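Putrescine aminotransferase (Halomonas elongata DSM 2581, PDB 6GWI) probably catalyses the pyridoxal-5'-phosphate-dependent transfer of amino groups from amines such as putrescine to an acceptor, as a class-III aminotransferase. Local coordinates at residues D122-L125 / R126-R130; V297-G300 / D301-E305. All blocks are in the same frame, centred on the assembly; numbering follows the deposited sequence.

Contact 1 comes first along the chain, within helix 117-134, and contact 2 follows where strand 295-300 runs into helix 301-311. Each joins adjoining residues and closes no long loop: one is a helix turn, the other a strand-to-helix corner. The two stand in series, neither nested nor crossed, with centres about 11 Å apart. They meet in space because helix 117-134 packs on the strand: T123 CB lies 3.7 Å from V297 CG2, V124 CG2 is 3.9 Å from V297 CG1, and M127 CE is 4.0 Å from V299 CG2. Together they tie the helix that begins at the cofactor pocket to the sheet formed by strands 108-114, 295-300 and 280-283.

Contact 1: residues D122-L125 / R126-R130; sequences DTVL and RMVRR
One face of the R129 guanidinium carries L125 CD1, which sits off centre toward the rim, 3.7 Å from R129 NE; at the group's N-H positions, NE bonds to Q141 O and NH2 to P175 O. The two side chains run alongside each other: with L125 CG anti to its amide nitrogen (chi1 -175°) and chi2 at 48°, CD1 is carried over R129, where it also lies 3.8 Å from R129 CD. A shorter, uncharged alanine here would probably leave the carbonyls of Q141 and P175 without these donors and take away the flat group that lies against L125 CD1. Two further i to i+4 pairs lie on other sides of the helix: T123 CG2 touches M127 CE at 3.8 Å, and V124 CG1 lies 4.1 Å from V128 CG2. Backbone bonds underlie all three pairs, including M127 N to T123 O at 2.8 Å. Buried polar ends are met by other parts of the dimer: D122 OD1 bonds to T154 OG1 and OD2 to L155 N of the second subunit, while R126 grips F315 O, H316 and Q169 O of the second subunit. This is i to i+4 packing along a buried alpha-helix, whose N-terminal end, with G117, S118 and N121, lines the pyridoxal-5'-phosphate pocket.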
# COMPACT_ATOMS: atom_id res chain seq x y z
N ASP B 122 6.41 -3.33 -5.60
CA ASP B 122 7.55 -2.52 -5.16
C ASP B 122 8.56 -3.37 -4.41
O ASP B 122 9.78 -3.22 -4.58
CB ASP B 122 7.11 -1.37 -4.25
CG ASP B 122 6.39 -0.27 -5.00
OD1 ASP B 122 5.21 -0.49 -5.37
OD2 ASP B 122 6.99 0.80 -5.21
N THR B 123 8.07 -4.25 -3.52
CA THR B 123 8.94 -5.17 -2.80
C THR B 123 9.70 -6.06 -3.78
O THR B 123 10.91 -6.25 -3.66
CB THR B 123 8.10 -6.01 -1.84
OG1 THR B 123 7.28 -5.15 -1.04
CG2 THR B 123 8.99 -6.86 -0.94
N VAL B 124 8.98 -6.61 -4.76
CA VAL B 124 9.61 -7.42 -5.80
C VAL B 124 10.76 -6.66 -6.45
O VAL B 124 11.86 -7.19 -6.62
CB VAL B 124 8.56 -7.84 -6.85
CG1 VAL B 124 9.24 -8.28 -8.15
CG2 VAL B 124 7.67 -8.94 -6.31
N LEU B 125 10.51 -5.41 -6.85
CA LEU B 125 11.51 -4.66 -7.60
C LEU B 125 12.76 -4.43 -6.77
O LEU B 125 13.88 -4.60 -7.26
CB LEU B 125 10.92 -3.34 -8.08
CG LEU B 125 11.78 -2.46 -8.99
CD1 LEU B 125 12.39 -3.26 -10.13
CD2 LEU B 125 10.96 -1.32 -9.56
N ARG B 126 12.60 -4.03 -5.50
CA ARG B 126 13.77 -3.80 -4.66
C ARG B 126 14.47 -5.11 -4.33
O ARG B 126 15.71 -5.16 -4.28
CB ARG B 126 13.37 -3.07 -3.37
CG ARG B 126 12.89 -1.65 -3.59
CD ARG B 126 12.72 -0.91 -2.27
NE ARG B 126 14.00 -0.55 -1.65
CZ ARG B 126 14.14 -0.17 -0.39
NH1 ARG B 126 13.08 -0.10 0.41
NH2 ARG B 126 15.34 0.15 0.09
N MET B 127 13.71 -6.18 -4.12
CA MET B 127 14.32 -7.48 -3.85
C MET B 127 15.13 -7.96 -5.04
O MET B 127 16.24 -8.47 -4.88
CB MET B 127 13.25 -8.50 -3.49
CG MET B 127 12.80 -8.49 -2.05
SD MET B 127 11.62 -9.81 -1.74
CE MET B 127 11.39 -9.63 0.02
N VAL B 128 14.58 -7.81 -6.25
CA VAL B 128 15.26 -8.30 -7.45
C VAL B 128 16.59 -7.59 -7.62
O VAL B 128 17.63 -8.21 -7.86
CB VAL B 128 14.35 -8.12 -8.68
CG1 VAL B 128 15.15 -8.24 -9.97
CG2 VAL B 128 13.23 -9.14 -8.65
N ARG B 129 16.59 -6.26 -7.49
CA ARG B 129 17.79 -5.48 -7.75
C ARG B 129 18.78 -5.57 -6.60
O ARG B 129 20.00 -5.60 -6.84
CB ARG B 129 17.39 -4.03 -8.06
CG ARG B 129 16.84 -3.89 -9.49
CD ARG B 129 16.11 -2.57 -9.80
NE ARG B 129 15.83 -2.47 -11.24
CZ ARG B 129 15.28 -1.42 -11.85
NH1 ARG B 129 14.93 -0.34 -11.16
NH2 ARG B 129 15.08 -1.45 -13.16
N ARG B 130 18.29 -5.68 -5.37
CA ARG B 130 19.17 -5.97 -4.25
C ARG B 130 19.82 -7.33 -4.40
O ARG B 130 21.02 -7.49 -4.13
CB ARG B 130 18.36 -5.89 -2.95
CG ARG B 130 19.13 -6.24 -1.68
CD ARG B 130 20.28 -5.28 -1.38
NE ARG B 130 20.85 -5.56 -0.06
CZ ARG B 130 22.05 -5.16 0.36
NH1 ARG B 130 22.84 -4.46 -0.44
NH2 ARG B 130 22.46 -5.48 1.58

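Contact 2: residues V297-G300 / D301-E305; sequences VLVG and DRVAE
V299 lays its CG1 methyl against the start of helix 301-311, overlapping A304 CB at 3.8 Å and coming within 3.7 Å of A304 N. With CG1 anti to the backbone nitrogen (chi1 -178°), this branch lies beside its own carbonyl carbon and leans forward along the chain toward the helix. V303 closes in from the same turn, its CG1 4.1 Å from V299 CG1, so a single valine methyl is shared between two successive helix residues.

The backbone makes the corner. G300 occupies the N-cap position, and its carbonyl oxygen accepts A304 N at 2.9 Å in a nearly straight bond (N-H...O angle 166°), the first i to i+4 bond of the helix. The methyl of A304 rests close to the same oxygen, with CB 3.3 Å from G300 O. Being glycine, the N-cap residue supplies no side-chain group to cap the amides of the first turn. D301, the first helical residue, turns its carboxylate aside to N109, to which OD1 is hydrogen-bonded, with R110 forming a long, weak ion pair; a negative charge at this end would probably suit the helix dipole.

The short strand and helix axes stand at 89° to each other, so the chain makes a right-angled bend at G300. Strand 295-300 lies between strands 108-114 and 280-283, antiparallel to both, consistent with the antiparallel strand of the fold-type I aminotransferase sheet. V299 and V303 both touch L280 on strand 280-283, A304 meets R110 on strand 108-114, and V299 also reaches L16 of the second subunit. The corner therefore sets helix 301-311 across the end of the sheet, with R302 reaching Y131 on helix 117-134.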
# COMPACT_ATOMS: atom_id res chain seq x y z
N VAL B 297 4.79 -10.88 -0.78
CA VAL B 297 5.62 -11.51 -1.80
C VAL B 297 6.03 -12.87 -1.26
O VAL B 297 6.65 -12.96 -0.20
CB VAL B 297 6.86 -10.67 -2.13
CG1 VAL B 297 7.68 -11.33 -3.24
CG2 VAL B 297 6.46 -9.26 -2.54
N LEU B 298 5.65 -13.93 -1.97
CA LEU B 298 6.19 -15.25 -1.69
C LEU B 298 7.57 -15.33 -2.33
O LEU B 298 7.71 -15.09 -3.53
CB LEU B 298 5.26 -16.34 -2.22
CG LEU B 298 3.86 -16.36 -1.59
CD1 LEU B 298 2.91 -17.29 -2.33
CD2 LEU B 298 3.94 -16.76 -0.13
N VAL B 299 8.58 -15.65 -1.53
CA VAL B 299 9.97 -15.50 -1.92
C VAL B 299 10.58 -16.88 -2.07
O VAL B 299 10.55 -17.69 -1.13
CB VAL B 299 10.76 -14.66 -0.89
CG1 VAL B 299 12.20 -14.48 -1.34
CG2 VAL B 299 10.08 -13.31 -0.67
N GLY B 300 11.14 -17.15 -3.25
CA GLY B 300 11.78 -18.42 -3.49
C GLY B 300 13.10 -18.55 -2.76
O GLY B 300 13.74 -17.56 -2.37
N ASP B 301 13.53 -19.80 -2.59
CA ASP B 301 14.73 -20.08 -1.81
C ASP B 301 15.96 -19.38 -2.37
O ASP B 301 16.84 -18.96 -1.62
CB ASP B 301 14.98 -21.59 -1.75
CG ASP B 301 14.01 -22.32 -0.85
OD1 ASP B 301 13.43 -21.68 0.06
OD2 ASP B 301 13.84 -23.55 -1.03
N ARG B 302 16.06 -19.29 -3.70
CA ARG B 302 17.25 -18.68 -4.30
C ARG B 302 17.38 -17.22 -3.90
O ARG B 302 18.47 -16.77 -3.52
CB ARG B 302 17.24 -18.87 -5.82
CG ARG B 302 18.40 -18.18 -6.51
CD ARG B 302 18.63 -18.69 -7.92
NE ARG B 302 19.01 -20.10 -7.88
CZ ARG B 302 19.18 -20.88 -8.94
NH1 ARG B 302 19.03 -20.40 -10.17
NH2 ARG B 302 19.52 -22.15 -8.78
N VAL B 303 16.31 -16.44 -4.02
CA VAL B 303 16.38 -15.04 -3.61
C VAL B 303 16.48 -14.93 -2.10
O VAL B 303 17.26 -14.13 -1.56
CB VAL B 303 15.18 -14.24 -4.16
CG1 VAL B 303 15.15 -12.83 -3.58
CG2 VAL B 303 15.24 -14.20 -5.68
N ALA B 304 15.70 -15.73 -1.37
CA ALA B 304 15.68 -15.64 0.08
C ALA B 304 17.07 -15.90 0.67
O ALA B 304 17.50 -15.20 1.60
CB ALA B 304 14.66 -16.62 0.65
N GLU B 305 17.77 -16.91 0.16
CA GLU B 305 19.05 -17.29 0.75
C GLU B 305 20.10 -16.21 0.58
O GLU B 305 20.91 -15.97 1.48
CB GLU B 305 19.53 -18.61 0.15
CG GLU B 305 18.86 -19.83 0.75
CD GLU B 305 19.16 -20.01 2.23
OE1 GLU B 305 20.35 -19.96 2.61
OE2 GLU B 305 18.20 -20.19 3.01